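Local coordinates for cell wall surface anchor family protein (PDB 3TW0) that probably mediates attachment to host tissue as the adhesive tip pilin of the group B streptococcal pilus, through a magnesium-binding von Willebrand factor A domain, at residues S74-D87 with E263-R277. The protein carries 2 engineered substitutions. Numbering follows the deposited sequence.
Sequences SKGVADQNGKALND and EGYAINSGYIYLYWR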
loop_
_atom_site.group_PDB
_atom_site.type_symbol
_atom_site.label_atom_id
_atom_site.label_comp_id
_atom_site.label_asym_id
_atom_site.label_seq_id
_atom_site.Cartn_x
_atom_site.Cartn_y
_atom_site.Cartn_z
ATOM N N SER A 74 7.840 10.362 1.240
ATOM C CA SER A 74 8.986 10.761 0.433
ATOM C C SER A 74 8.678 10.628 -1.039
ATOM O O SER A 74 7.933 9.712 -1.464
ATOM C CB SER A 74 10.216 9.906 0.742
ATOM O OG SER A 74 10.514 9.925 2.115
ATOM N N LYS A 75 9.278 11.516 -1.832
ATOM C CA LYS A 75 9.110 11.478 -3.281
ATOM C C LYS A 75 10.427 11.771 -3.987
ATOM O O LYS A 75 11.426 12.113 -3.361
ATOM C CB LYS A 75 8.068 12.502 -3.720
ATOM C CG LYS A 75 6.653 12.141 -3.381
ATOM C CD LYS A 75 6.105 11.029 -4.294
ATOM C CE LYS A 75 4.812 10.440 -3.702
ATOM N NZ LYS A 75 4.287 9.269 -4.515
ATOM N N GLY A 76 10.436 11.604 -5.301
ATOM C CA GLY A 76 11.542 12.083 -6.102
ATOM C C GLY A 76 12.401 10.956 -6.637
ATOM O O GLY A 76 12.074 9.767 -6.475
ATOM N N VAL A 77 13.489 11.358 -7.302
ATOM C CA VAL A 77 14.518 10.467 -7.769
ATOM C C VAL A 77 15.818 10.769 -7.001
ATOM O O VAL A 77 15.785 11.396 -5.943
ATOM C CB VAL A 77 14.668 10.507 -9.343
ATOM C CG1 VAL A 77 13.418 9.965 -10.001
ATOM C CG2 VAL A 77 14.954 11.930 -9.875
ATOM N N ALA A 78 16.956 10.302 -7.484
ATOM C CA ALA A 78 18.216 10.539 -6.763
ATOM C C ALA A 78 19.367 10.459 -7.725
ATOM O O ALA A 78 19.217 9.912 -8.821
ATOM C CB ALA A 78 18.403 9.525 -5.621
ATOM N N ASP A 79 20.506 11.008 -7.318
ATOM C CA ASP A 79 21.693 10.886 -8.117
ATOM C C ASP A 79 22.341 9.526 -7.822
ATOM O O ASP A 79 21.751 8.679 -7.110
ATOM C CB ASP A 79 22.656 12.084 -7.912
ATOM C CG ASP A 79 23.355 12.086 -6.552
ATOM O OD1 ASP A 79 23.329 11.046 -5.862
ATOM O OD2 ASP A 79 23.935 13.151 -6.170
ATOM N N GLN A 80 23.547 9.331 -8.363
ATOM C CA GLN A 80 24.264 8.059 -8.268
ATOM C C GLN A 80 24.716 7.724 -6.852
ATOM O O GLN A 80 25.029 6.560 -6.562
ATOM C CB GLN A 80 25.447 8.048 -9.231
ATOM C CG GLN A 80 26.655 8.863 -8.747
ATOM C CD GLN A 80 27.774 8.879 -9.747
ATOM O OE1 GLN A 80 27.546 8.917 -10.967
ATOM N NE2 GLN A 80 28.998 8.872 -9.245
ATOM N N ASN A 81 24.708 8.719 -5.964
ATOM C CA ASN A 81 24.984 8.483 -4.537
ATOM C C ASN A 81 23.752 8.346 -3.620
ATOM O O ASN A 81 23.887 8.263 -2.394
ATOM C CB ASN A 81 25.953 9.543 -3.992
ATOM C CG ASN A 81 27.245 9.557 -4.744
ATOM O OD1 ASN A 81 27.853 8.500 -4.967
ATOM N ND2 ASN A 81 27.665 10.737 -5.191
ATOM N N GLY A 82 22.564 8.311 -4.192
ATOM C CA GLY A 82 21.339 8.264 -3.368
ATOM C C GLY A 82 20.882 9.639 -2.873
ATOM O O GLY A 82 19.994 9.734 -2.034
ATOM N N LYS A 83 21.503 10.716 -3.347
ATOM C CA LYS A 83 21.070 12.063 -2.924
ATOM C C LYS A 83 19.824 12.445 -3.706
ATOM O O LYS A 83 19.820 12.366 -4.917
ATOM C CB LYS A 83 22.163 13.102 -3.145
ATOM C CG LYS A 83 21.779 14.464 -2.590
ATOM C CD LYS A 83 23.000 15.329 -2.396
ATOM C CE LYS A 83 22.887 16.067 -1.051
ATOM N NZ LYS A 83 22.130 17.258 -1.276
ATOM N N ALA A 84 18.782 12.873 -3.003
ATOM C CA ALA A 84 17.456 12.939 -3.559
ATOM C C ALA A 84 17.128 14.272 -4.258
ATOM O O ALA A 84 17.530 15.335 -3.800
ATOM C CB ALA A 84 16.432 12.625 -2.485
ATOM N N LEU A 85 16.392 14.205 -5.369
ATOM C CA LEU A 85 15.839 15.412 -5.985
ATOM C C LEU A 85 14.507 15.134 -6.657
ATOM O O LEU A 85 14.234 14.007 -7.068
ATOM C CB LEU A 85 16.825 16.053 -6.983
ATOM C CG LEU A 85 17.187 15.396 -8.304
ATOM C CD1 LEU A 85 17.923 16.418 -9.225
ATOM C CD2 LEU A 85 18.056 14.185 -8.085
ATOM N N ASN A 86 13.687 16.167 -6.779
ATOM C CA ASN A 86 12.422 16.050 -7.496
ATOM C C ASN A 86 12.591 16.640 -8.893
ATOM O O ASN A 86 12.843 17.832 -9.012
ATOM C CB ASN A 86 11.327 16.784 -6.713
ATOM C CG ASN A 86 9.917 16.375 -7.129
ATOM O OD1 ASN A 86 9.642 16.130 -8.307
ATOM N ND2 ASN A 86 9.006 16.310 -6.154
ATOM N N ASP A 87 12.477 15.816 -9.936
ATOM C CA ASP A 87 12.588 16.306 -11.330
ATOM C C ASP A 87 11.240 16.729 -11.993
ATOM O O ASP A 87 11.198 17.025 -13.177
ATOM C CB ASP A 87 13.301 15.279 -12.210
ATOM C CG ASP A 87 12.460 14.037 -12.462
ATOM O OD1 ASP A 87 11.711 13.604 -11.544
ATOM O OD2 ASP A 87 12.543 13.477 -13.584
ATOM N N GLU A 263 25.717 21.723 -2.444
ATOM C CA GLU A 263 24.835 20.707 -1.834
ATOM C C GLU A 263 25.338 19.257 -1.925
ATOM O O GLU A 263 24.977 18.433 -1.085
ATOM C CB GLU A 263 23.421 20.815 -2.408
ATOM C CG GLU A 263 22.563 21.847 -1.694
ATOM C CD GLU A 263 21.377 22.307 -2.515
ATOM O OE1 GLU A 263 21.279 21.934 -3.716
ATOM O OE2 GLU A 263 20.540 23.051 -1.956
ATOM N N GLY A 264 26.145 18.940 -2.940
ATOM C CA GLY A 264 26.824 17.632 -3.001
ATOM C C GLY A 264 26.319 16.642 -4.048
ATOM O O GLY A 264 26.663 15.464 -4.016
ATOM N N TYR A 265 25.504 17.117 -4.985
ATOM C CA TYR A 265 25.044 16.264 -6.062
ATOM C C TYR A 265 26.176 15.847 -6.981
ATOM O O TYR A 265 27.126 16.614 -7.199
ATOM C CB TYR A 265 23.984 16.973 -6.872
ATOM C CG TYR A 265 22.665 17.137 -6.159
ATOM C CD1 TYR A 265 22.321 18.333 -5.539
ATOM C CD2 TYR A 265 21.757 16.091 -6.113
ATOM C CE1 TYR A 265 21.075 18.486 -4.904
ATOM C CE2 TYR A 265 20.527 16.229 -5.481
ATOM C CZ TYR A 265 20.192 17.412 -4.891
ATOM O OH TYR A 265 18.967 17.510 -4.280
ATOM N N ALA A 266 26.082 14.630 -7.502
ATOM C CA ALA A 266 27.000 14.171 -8.524
ATOM C C ALA A 266 26.608 14.864 -9.821
ATOM O O ALA A 266 25.527 14.609 -10.363
ATOM C CB ALA A 266 26.922 12.670 -8.687
ATOM N N ILE A 267 27.473 15.758 -10.298
ATOM C CA ILE A 267 27.200 16.501 -11.530
ATOM C C ILE A 267 28.327 16.246 -12.508
ATOM O O ILE A 267 29.474 16.566 -12.223
ATOM C CB ILE A 267 27.092 18.020 -11.303
ATOM C CG1 ILE A 267 26.214 18.342 -10.095
ATOM C CG2 ILE A 267 26.558 18.713 -12.552
ATOM C CD1 ILE A 267 26.353 19.768 -9.610
ATOM N N ASN A 268 27.999 15.648 -13.644
ATOM C CA ASN A 268 28.984 15.361 -14.670
ATOM C C ASN A 268 28.716 16.240 -15.887
ATOM O O ASN A 268 27.927 15.872 -16.772
ATOM C CB ASN A 268 28.964 13.878 -15.051
ATOM C CG ASN A 268 29.973 13.537 -16.161
ATOM O OD1 ASN A 268 30.556 14.424 -16.808
ATOM N ND2 ASN A 268 30.174 12.253 -16.386
ATOM N N SER A 269 29.353 17.409 -15.887
ATOM C CA SER A 269 29.307 18.388 -16.982
ATOM C C SER A 269 28.027 18.541 -17.815
ATOM O O SER A 269 27.915 17.934 -18.879
ATOM C CB SER A 269 30.489 18.174 -17.931
ATOM O OG SER A 269 30.567 16.842 -18.418
ATOM N N GLY A 270 27.030 19.286 -17.347
ATOM C CA GLY A 270 26.715 19.480 -15.944
ATOM C C GLY A 270 25.345 18.798 -15.775
ATOM O O GLY A 270 24.328 19.464 -15.639
ATOM N N TYR A 271 25.333 17.462 -15.837
ATOM C CA TYR A 271 24.125 16.643 -15.681
ATOM C C TYR A 271 24.189 15.752 -14.430
ATOM O O TYR A 271 25.226 15.110 -14.159
ATOM C CB TYR A 271 23.962 15.701 -16.876
ATOM C CG TYR A 271 23.582 16.360 -18.174
ATOM C CD1 TYR A 271 24.569 16.733 -19.086
ATOM C CD2 TYR A 271 22.244 16.607 -18.499
ATOM C CE1 TYR A 271 24.254 17.327 -20.287
ATOM C CE2 TYR A 271 21.905 17.207 -19.703
ATOM C CZ TYR A 271 22.929 17.568 -20.593
ATOM O OH TYR A 271 22.650 18.171 -21.785
ATOM N N ILE A 272 23.071 15.689 -13.702
ATOM C CA ILE A 272 22.874 14.695 -12.646
ATOM C C ILE A 272 22.114 13.513 -13.241
ATOM O O ILE A 272 20.922 13.636 -13.599
ATOM C CB ILE A 272 22.076 15.273 -11.466
ATOM C CG1 ILE A 272 22.760 16.531 -10.913
ATOM C CG2 ILE A 272 21.897 14.222 -10.383
ATOM C CD1 ILE A 272 21.929 17.238 -9.885
ATOM N N TYR A 273 22.805 12.382 -13.386
ATOM C CA TYR A 273 22.177 11.177 -13.918
ATOM C C TYR A 273 21.271 10.611 -12.832
ATOM O O TYR A 273 21.660 10.579 -11.656
ATOM C CB TYR A 273 23.233 10.180 -14.409
ATOM C CG TYR A 273 23.812 10.666 -15.713
ATOM C CD1 TYR A 273 24.868 11.609 -15.736
ATOM C CD2 TYR A 273 23.253 10.263 -16.937
ATOM C CE1 TYR A 273 25.384 12.100 -16.962
ATOM C CE2 TYR A 273 23.752 10.741 -18.153
ATOM C CZ TYR A 273 24.817 11.659 -18.158
ATOM O OH TYR A 273 25.298 12.119 -19.368
ATOM N N LEU A 274 20.069 10.203 -13.241
ATOM C CA LEU A 274 18.959 9.893 -12.341
ATOM C C LEU A 274 18.794 8.393 -12.061
ATOM O O LEU A 274 18.887 7.557 -12.973
ATOM C CB LEU A 274 17.656 10.481 -12.895
ATOM C CG LEU A 274 17.704 12.014 -13.091
ATOM C CD1 LEU A 274 16.458 12.475 -13.744
ATOM C CD2 LEU A 274 17.944 12.788 -11.767
ATOM N N TYR A 275 18.575 8.085 -10.781
ATOM C CA TYR A 275 18.311 6.742 -10.287
ATOM C C TYR A 275 17.027 6.799 -9.472
ATOM O O TYR A 275 16.682 7.840 -8.865
ATOM C CB TYR A 275 19.461 6.253 -9.365
ATOM C CG TYR A 275 20.811 6.152 -10.050
ATOM C CD1 TYR A 275 21.506 7.296 -10.417
ATOM C CD2 TYR A 275 21.379 4.917 -10.334
ATOM C CE1 TYR A 275 22.714 7.224 -11.065
ATOM C CE2 TYR A 275 22.620 4.833 -10.984
ATOM C CZ TYR A 275 23.268 5.997 -11.335
ATOM O OH TYR A 275 24.466 5.957 -11.970
ATOM N N TRP A 276 16.313 5.677 -9.449
ATOM C CA TRP A 276 15.196 5.518 -8.550
ATOM C C TRP A 276 15.776 5.628 -7.141
ATOM O O TRP A 276 16.900 5.184 -6.901
ATOM C CB TRP A 276 14.596 4.133 -8.749
ATOM C CG TRP A 276 14.090 3.895 -10.147
ATOM C CD1 TRP A 276 14.563 3.002 -11.054
ATOM C CD2 TRP A 276 13.001 4.568 -10.775
ATOM N NE1 TRP A 276 13.838 3.074 -12.219
ATOM C CE2 TRP A 276 12.870 4.032 -12.070
ATOM C CE3 TRP A 276 12.120 5.581 -10.366
ATOM C CZ2 TRP A 276 11.886 4.464 -12.959
ATOM C CZ3 TRP A 276 11.149 6.009 -11.250
ATOM C CH2 TRP A 276 11.035 5.443 -12.529
ATOM N N ARG A 277 15.043 6.235 -6.217
ATOM C CA ARG A 277 15.491 6.255 -4.822
ATOM C C ARG A 277 15.494 4.799 -4.329
ATOM O O ARG A 277 14.690 3.973 -4.819
ATOM C CB ARG A 277 14.569 7.132 -3.986
ATOM C CG ARG A 277 14.588 8.587 -4.381
ATOM C CD ARG A 277 13.761 9.440 -3.411
ATOM N NE ARG A 277 14.418 9.503 -2.126
ATOM C CZ ARG A 277 14.056 10.255 -1.090
ATOM N NH1 ARG A 277 13.020 11.073 -1.144
ATOM N NH2 ARG A 277 14.764 10.194 0.017
HETATM O O HOH W 1 12.749 11.256 2.298
HETATM O O HOH W 2 12.427 7.067 -7.110
HETATM O O HOH W 3 25.675 12.788 -4.439
HETATM O O HOH W 4 23.917 10.610 -10.583
#
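Asp79 uses both carboxylate oxygens to join the turn of a beta hairpin to the chain leaving helix 257-263. OD2 accepts the backbone N of Ala266 at 2.9 Å, from above the carboxylate plane but along a fairly straight N-H (165°), and also accepts a hydrogen bond from a water that links it to Gly264 O and Asn81 ND2. OD1 looks after its own turn, accepting from Asn81 N, the bond that defines an Asx turn, and from Lys83 N on the opposite face of the carboxylate. A short acidic side chain suits this place, because with chi1 at 72° CG folds between N and the carbonyl carbon, within range of the turn's own amides.

On strand 84-85, Ala84 O accepts from Tyr265 OH at 2.7 Å, the hydroxyl tilted from the carbonyl plane and the oxygen lying at the ring edge. Lys83 crosses the same ring at about a right angle, its CD 4.0 Å from the ring centroid in a CH-pi contact, and its bent end brings NZ over that face as a cation-pi partner with a weak bond to Glu263 O at the helix end. Gly264, with positive phi, closes that helix in a Schellman motif.

The hairpin belongs to an antiparallel sheet, set apart from the parallel sheet of the von Willebrand factor A domain, in which strand 271-276 pairs with strand 70-78. Ala78 and Tyr275 form a hydrogen-bonded pair, each N reaching the other's O at 2.8 Å. Next to this pair, Leu274 CD2 packs on Val77 CG2 and Leu85 CD2, methyl groups with no polar atoms to satisfy. A water links Gln80 N to Tyr273 O.

Beyond the pair, Arg277 lays one guanidinium face on Ala84 CB, 3.6 Å from the plane, where a small methyl lets the flat group come close. NH1 donates to Lys75 O (2.9 Å), while NH2 reaches Ser74 OG through a water; that hydroxyl also bonds Tyr221 O. A second water accepts from Arg277 N and donates to Gly76 O.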